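Local structure of carbohydrate binding protein, putative, cpb33A (Cellvibrio japonicus, 5FJQ) at residues F92-T97 / I155-Q160; Q126-S131 / V144-R149. The protein is a copper-dependent lytic polysaccharide monooxygenase, here as its catalytic domain alone, important for efficient use of chitin by the bacterium and probably carbohydrate-binding. All coordinates share one frame; numbering follows the deposited sequence.

Interaction 1: F92-T97 / I155-Q160; sequences FVWTNT and IYSIWQ
The indole of W94 is held by W159 over one face and by S157 at its edge. CB of W159 sits above the six-membered ring of W94, 4.0 Å from its centroid and displaced toward the rim, a CH-pi contact in which CH2 of W94 is the closest carbon. The W159 indole rises beside it and turns its own edge toward the same ring, an edge-to-face pair with the planes at 69°. At the rim of W94, NE1 donates to OG of S157 over 2.8 Å. The hydroxyl lies almost exactly in the indole plane, yet the N-H...O angle is a bent 131°, because OG is shifted along the rim toward CZ2 of W94, only 3.0 Å away. S157 reaches this edge with OG anti to its backbone N (chi1 -173°). The bond gives the buried indole N-H an acceptor and, with W159 over one face, would restrict rotation of the ring.

Beyond W94, the amide of N96 meets the CZ3/CH2 end of W159, coming from the opposite direction, with the amide and indole planes nearly parallel; OD1 of N96 is 3.7 Å from CZ3 of W159. This oxygen is buried without a polar partner, whereas ND2 of N96 bonds to E137 O and S140 OG. At the other end of the contact, CD1 of I155 approaches CZ of the F92 ring to 3.5 Å.

The strands are not hydrogen-bonded neighbours: their axes pass 10.1 Å apart, and one belongs to each sheet. F105 stacks on W159, whose NE1 bonds to T102 OG1. This is the aromatic core between the two sheets of the immunoglobulin-like beta-sandwich of an AA10 lytic polysaccharide monooxygenase, reaching at W159 to the copper site.

Interaction 2: Q126-S131 / V144-R149; sequences QLIHDS and VILPYR
I128 leans across toward V144 and P147 at a margin of the beta-sandwich, where strands 126-130 and 139-146, from different sheets, approach each other. Together with H129 it faces Y107 of strand 102-109 in a classic beta bulge. From CB of I128, the CG2 branch reaches the ring of P147, 4.2 Å from its CD. CG1 takes the other course, between the backbone N and the carbonyl carbon (chi1 61°), passing V144 CG1 on its way inward. At the tip, CD1 lies 3.6 Å from V144 CG1 and also touches L146 CD2 and P147 CD, an apolar cluster with V144, L146 and P147 of the opposing segment. V144 CG1 in addition packs on CB of H129, while V144 CG2 lies over a face of the imidazole.

Water joins the backbones where they diverge: I128 O accepts from two waters, one accepting from I145 N and contacting H129 ND1, the other donating to I145 O. Further along, P147 CG lies over one guanidinium face of R149, toward its rim, and R149 NE bonds to T110 O. NH2 of R149 donates to OE1 of Q126 at 2.7 Å (152°), and one water bridges that same oxygen to R149 NH1.

How the interactions relate
Interaction 1 lies in the buried core of the sandwich and interaction 2 at its partly exposed margin, their centres 14 Å apart. They touch directly: F92 CD1 packs 3.3 Å from V144 CG2, and I155 CD1 lies 3.8 Å from L146 CD2. Strands 88-96 and 139-146 are neighbours in the three-stranded sheet, while 126-130 and 152-161 both pair with strand 102-109 in the other, so each interaction spans the gap between the sheets. In sequence, the segments of interaction 2 fall between those of interaction 1. Only interaction 1 comes close to the metal: the W159 side chain is about 5 Å from the copper held by H1 and H100, whereas interaction 2 is remote from the copper.

Interaction 1: F92-T97 / I155-Q160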
loop_
_atom_site.group_PDB
_atom_site.type_symbol
_atom_site.label_atom_id
_atom_site.label_comp_id
_atom_site.label_asym_id
_atom_site.label_seq_id
_atom_site.Cartn_x
_atom_site.Cartn_y
_atom_site.Cartn_z
ATOM N N PHE A 92 3.992 -10.760 4.130
ATOM C CA PHE A 92 3.992 -9.298 3.981
ATOM C C PHE A 92 4.458 -8.677 5.285
ATOM O O PHE A 92 4.019 -9.044 6.385
ATOM C CB PHE A 92 2.590 -8.792 3.612
ATOM C CG PHE A 92 2.164 -9.149 2.216
ATOM C CD1 PHE A 92 1.723 -10.441 1.902
ATOM C CD2 PHE A 92 2.278 -8.245 1.206
ATOM C CE1 PHE A 92 1.365 -10.756 0.594
ATOM C CE2 PHE A 92 1.931 -8.558 -0.112
ATOM C CZ PHE A 92 1.477 -9.813 -0.412
ATOM N N VAL A 93 5.373 -7.741 5.166
ATOM C CA VAL A 93 6.045 -7.292 6.347
ATOM C C VAL A 93 5.934 -5.803 6.347
ATOM O O VAL A 93 6.288 -5.190 5.330
ATOM C CB VAL A 93 7.567 -7.651 6.304
ATOM C CG1 VAL A 93 8.295 -6.947 7.443
ATOM C CG2 VAL A 93 7.805 -9.189 6.288
ATOM N N TRP A 94 5.508 -5.260 7.490
ATOM C CA TRP A 94 5.445 -3.802 7.677
ATOM C C TRP A 94 6.650 -3.463 8.533
ATOM O O TRP A 94 6.826 -4.033 9.605
ATOM C CB TRP A 94 4.172 -3.333 8.400
ATOM C CG TRP A 94 2.920 -3.198 7.558
ATOM C CD1 TRP A 94 2.147 -4.203 7.152
ATOM C CD2 TRP A 94 2.244 -1.981 7.153
ATOM N NE1 TRP A 94 1.062 -3.764 6.424
ATOM C CE2 TRP A 94 1.071 -2.385 6.434
ATOM C CE3 TRP A 94 2.513 -0.603 7.308
ATOM C CZ2 TRP A 94 0.186 -1.481 5.881
ATOM C CZ3 TRP A 94 1.638 0.296 6.766
ATOM C CH2 TRP A 94 0.478 -0.133 6.020
ATOM N N THR A 95 7.488 -2.567 8.036
ATOM C CA THR A 95 8.547 -2.008 8.849
ATOM C C THR A 95 8.004 -0.704 9.405
ATOM O O THR A 95 7.742 0.252 8.667
ATOM C CB THR A 95 9.829 -1.779 8.032
ATOM O OG1 THR A 95 10.279 -3.059 7.610
ATOM C CG2 THR A 95 10.896 -1.139 8.911
ATOM N N ASN A 96 7.812 -0.710 10.715
ATOM C CA ASN A 96 7.281 0.383 11.443
ATOM C C ASN A 96 8.372 1.293 12.000
ATOM O O ASN A 96 9.217 0.838 12.756
ATOM C CB ASN A 96 6.356 -0.159 12.539
ATOM C CG ASN A 96 5.249 -0.989 11.946
ATOM O OD1 ASN A 96 4.988 -0.856 10.750
ATOM N ND2 ASN A 96 4.709 -1.943 12.714
ATOM N N THR A 97 8.348 2.568 11.629
ATOM C CA THR A 97 9.340 3.511 12.176
ATOM C C THR A 97 8.904 3.979 13.532
ATOM O O THR A 97 9.739 4.308 14.369
ATOM C CB THR A 97 9.552 4.708 11.231
ATOM O OG1 THR A 97 8.310 5.482 11.111
ATOM C CG2 THR A 97 10.107 4.167 9.882
ATOM N N ILE A 155 -1.971 -4.991 -4.538
ATOM C CA ILE A 155 -2.369 -5.270 -3.174
ATOM C C ILE A 155 -2.397 -3.958 -2.385
ATOM O O ILE A 155 -1.475 -3.126 -2.495
ATOM C CB ILE A 155 -1.471 -6.301 -2.491
ATOM C CG1 ILE A 155 -1.764 -7.693 -3.110
ATOM C CG2 ILE A 155 -1.712 -6.256 -0.969
ATOM C CD1 ILE A 155 -0.677 -8.670 -2.878
ATOM N N TYR A 156 -3.467 -3.786 -1.609
ATOM C CA TYR A 156 -3.602 -2.642 -0.748
ATOM C C TYR A 156 -3.586 -3.145 0.681
ATOM O O TYR A 156 -4.499 -3.860 1.082
ATOM C CB TYR A 156 -4.942 -1.976 -1.059
ATOM C CG TYR A 156 -5.032 -0.542 -0.636
ATOM C CD1 TYR A 156 -4.006 0.357 -0.916
ATOM C CD2 TYR A 156 -6.179 -0.062 0.071
ATOM C CE1 TYR A 156 -4.116 1.698 -0.511
ATOM C CE2 TYR A 156 -6.306 1.285 0.462
ATOM C CZ TYR A 156 -5.287 2.166 0.157
ATOM O OH TYR A 156 -5.449 3.486 0.579
ATOM N N SER A 157 -2.497 -2.880 1.417
ATOM C CA SER A 157 -2.530 -3.028 2.874
ATOM C C SER A 157 -2.861 -1.755 3.636
ATOM O O SER A 157 -2.399 -0.631 3.297
ATOM C CB SER A 157 -1.161 -3.580 3.365
ATOM O OG SER A 157 -1.199 -3.891 4.749
ATOM N N ILE A 158 -3.641 -1.903 4.716
ATOM C CA ILE A 158 -4.078 -0.770 5.479
ATOM C C ILE A 158 -3.836 -1.083 6.927
ATOM O O ILE A 158 -4.199 -2.187 7.444
ATOM C CB ILE A 158 -5.616 -0.551 5.401
ATOM C CG1 ILE A 158 -6.084 -0.266 3.978
ATOM C CG2 ILE A 158 -6.047 0.551 6.377
ATOM C CD1 ILE A 158 -7.552 0.171 3.894
ATOM N N TRP A 159 -3.197 -0.135 7.589
ATOM C CA TRP A 159 -2.896 -0.241 9.011
ATOM C C TRP A 159 -3.778 0.695 9.784
ATOM O O TRP A 159 -3.631 1.945 9.647
ATOM C CB TRP A 159 -1.397 0.081 9.249
ATOM C CG TRP A 159 -1.010 0.036 10.689
ATOM C CD1 TRP A 159 -1.732 -0.501 11.725
ATOM C CD2 TRP A 159 0.223 0.525 11.267
ATOM N NE1 TRP A 159 -1.026 -0.352 12.931
ATOM C CE2 TRP A 159 0.148 0.302 12.673
ATOM C CE3 TRP A 159 1.318 1.223 10.752
ATOM C CZ2 TRP A 159 1.177 0.664 13.557
ATOM C CZ3 TRP A 159 2.385 1.570 11.641
ATOM C CH2 TRP A 159 2.278 1.314 13.031
ATOM N N GLN A 160 -4.675 0.117 10.594
ATOM C CA GLN A 160 -5.585 0.901 11.434
ATOM C C GLN A 160 -5.011 0.876 12.889
ATOM O O GLN A 160 -4.940 -0.183 13.533
ATOM C CB GLN A 160 -7.084 0.409 11.338
ATOM C CG GLN A 160 -8.075 1.119 12.279
ATOM C CD GLN A 160 -8.337 2.552 11.923
ATOM O OE1 GLN A 160 -9.017 2.867 10.903
ATOM N NE2 GLN A 160 -7.882 3.445 12.790
#

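Interaction 2: Q126-S131 / V144-R149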
loop_
_atom_site.group_PDB
_atom_site.type_symbol
_atom_site.label_atom_id
_atom_site.label_comp_id
_atom_site.label_asym_id
_atom_site.label_seq_id
_atom_site.Cartn_x
_atom_site.Cartn_y
_atom_site.Cartn_z
ATOM N N GLN A 126 -10.853 -6.522 -2.962
ATOM C CA GLN A 126 -11.486 -7.638 -2.251
ATOM C C GLN A 126 -10.651 -7.847 -1.004
ATOM O O GLN A 126 -9.413 -7.971 -1.130
ATOM C CB GLN A 126 -11.351 -8.840 -3.172
ATOM C CG GLN A 126 -11.486 -10.195 -2.541
ATOM C CD GLN A 126 -11.755 -11.191 -3.621
ATOM O OE1 GLN A 126 -10.833 -11.694 -4.291
ATOM N NE2 GLN A 126 -13.036 -11.437 -3.858
ATOM N N LEU A 127 -11.272 -7.958 0.175
ATOM C CA LEU A 127 -10.503 -8.370 1.384
ATOM C C LEU A 127 -9.813 -9.752 1.332
ATOM O O LEU A 127 -10.448 -10.808 1.154
ATOM C CB LEU A 127 -11.382 -8.373 2.627
ATOM C CG LEU A 127 -10.684 -8.505 3.981
ATOM C CD1 LEU A 127 -9.843 -7.247 4.341
ATOM C CD2 LEU A 127 -11.727 -8.767 5.058
ATOM N N ILE A 128 -8.497 -9.776 1.572
ATOM C CA ILE A 128 -7.850 -11.033 1.520
ATOM C C ILE A 128 -7.174 -11.434 2.856
ATOM O O ILE A 128 -6.828 -12.613 3.045
ATOM C CB ILE A 128 -7.005 -11.248 0.240
ATOM C CG1 ILE A 128 -5.853 -10.217 0.084
ATOM C CG2 ILE A 128 -7.954 -11.427 -0.983
ATOM C CD1 ILE A 128 -4.678 -10.745 -0.750
ATOM N N HIS A 129 -7.053 -10.458 3.762
ATOM C CA HIS A 129 -6.453 -10.721 5.055
ATOM C C HIS A 129 -6.823 -9.673 6.098
ATOM O O HIS A 129 -6.839 -8.437 5.817
ATOM C CB HIS A 129 -4.896 -10.832 4.931
ATOM C CG HIS A 129 -4.218 -11.269 6.191
ATOM N ND1 HIS A 129 -4.111 -12.604 6.546
ATOM C CD2 HIS A 129 -3.649 -10.564 7.207
ATOM C CE1 HIS A 129 -3.481 -12.698 7.704
ATOM N NE2 HIS A 129 -3.183 -11.482 8.123
ATOM N N ASP A 130 -6.972 -10.152 7.331
ATOM C CA ASP A 130 -7.197 -9.281 8.488
ATOM C C ASP A 130 -6.394 -9.853 9.638
ATOM O O ASP A 130 -6.528 -11.058 10.052
ATOM C CB ASP A 130 -8.704 -9.152 8.783
ATOM C CG ASP A 130 -9.025 -8.173 9.888
ATOM O OD1 ASP A 130 -8.241 -7.938 10.802
ATOM O OD2 ASP A 130 -10.111 -7.610 9.852
ATOM N N SER A 131 -5.490 -9.021 10.139
ATOM C CA SER A 131 -4.563 -9.535 11.078
ATOM C C SER A 131 -5.112 -9.453 12.491
ATOM O O SER A 131 -4.527 -9.952 13.376
ATOM C CB SER A 131 -3.248 -8.801 10.999
ATOM O OG SER A 131 -3.329 -7.590 11.720
ATOM N N VAL A 144 -0.185 -13.676 4.263
ATOM C CA VAL A 144 -1.470 -13.353 3.585
ATOM C C VAL A 144 -1.665 -14.489 2.651
ATOM O O VAL A 144 -0.670 -14.942 2.040
ATOM C CB VAL A 144 -1.333 -12.038 2.778
ATOM C CG1 VAL A 144 -2.600 -11.701 1.974
ATOM C CG2 VAL A 144 -0.987 -10.920 3.737
ATOM N N ILE A 145 -2.880 -15.051 2.572
ATOM C CA ILE A 145 -3.054 -16.101 1.594
ATOM C C ILE A 145 -3.504 -15.454 0.263
ATOM O O ILE A 145 -4.615 -14.883 0.160
ATOM C CB ILE A 145 -3.982 -17.272 2.074
ATOM C CG1 ILE A 145 -3.574 -17.868 3.438
ATOM C CG2 ILE A 145 -4.233 -18.311 0.981
ATOM C CD1 ILE A 145 -2.095 -18.150 3.687
ATOM N N LEU A 146 -2.646 -15.507 -0.754
ATOM C CA LEU A 146 -2.970 -14.913 -2.071
ATOM C C LEU A 146 -3.926 -15.831 -2.794
ATOM O O LEU A 146 -3.673 -17.071 -2.879
ATOM C CB LEU A 146 -1.715 -14.681 -2.901
ATOM C CG LEU A 146 -0.707 -13.799 -2.178
ATOM C CD1 LEU A 146 0.690 -13.973 -2.806
ATOM C CD2 LEU A 146 -1.136 -12.341 -2.107
ATOM N N PRO A 147 -5.053 -15.264 -3.282
ATOM C CA PRO A 147 -6.000 -16.094 -4.010
ATOM C C PRO A 147 -5.476 -16.438 -5.406
ATOM O O PRO A 147 -4.474 -15.854 -5.856
ATOM C CB PRO A 147 -7.249 -15.197 -4.103
ATOM C CG PRO A 147 -6.686 -13.789 -4.196
ATOM C CD PRO A 147 -5.424 -13.820 -3.320
ATOM N N TYR A 148 -6.122 -17.370 -6.107
ATOM C CA TYR A 148 -5.743 -17.592 -7.514
ATOM C C TYR A 148 -5.852 -16.305 -8.342
ATOM O O TYR A 148 -6.926 -15.727 -8.450
ATOM C CB TYR A 148 -6.588 -18.699 -8.161
ATOM C CG TYR A 148 -6.152 -18.998 -9.554
ATOM C CD1 TYR A 148 -5.015 -19.781 -9.786
ATOM C CD2 TYR A 148 -6.836 -18.465 -10.649
ATOM C CE1 TYR A 148 -4.580 -20.070 -11.083
ATOM C CE2 TYR A 148 -6.416 -18.741 -11.955
ATOM C CZ TYR A 148 -5.285 -19.538 -12.164
ATOM O OH TYR A 148 -4.848 -19.809 -13.463
ATOM N N ARG A 149 -4.744 -15.918 -8.982
ATOM C CA ARG A 149 -4.714 -14.825 -9.933
ATOM C C ARG A 149 -3.689 -15.181 -11.013
ATOM O O ARG A 149 -2.880 -16.095 -10.818
ATOM C CB ARG A 149 -4.293 -13.488 -9.250
ATOM C CG ARG A 149 -5.255 -12.829 -8.228
ATOM C CD ARG A 149 -6.606 -12.472 -8.830
ATOM N NE ARG A 149 -7.440 -11.664 -7.937
ATOM C CZ ARG A 149 -8.372 -12.167 -7.125
ATOM N NH1 ARG A 149 -8.567 -13.478 -7.090
ATOM N NH2 ARG A 149 -9.078 -11.378 -6.339
HETATM O O HOH W 1 -10.487 -14.417 -5.311
HETATM O O HOH W 2 -5.061 -14.230 4.423
HETATM O O HOH W 3 -7.226 -14.843 1.562
#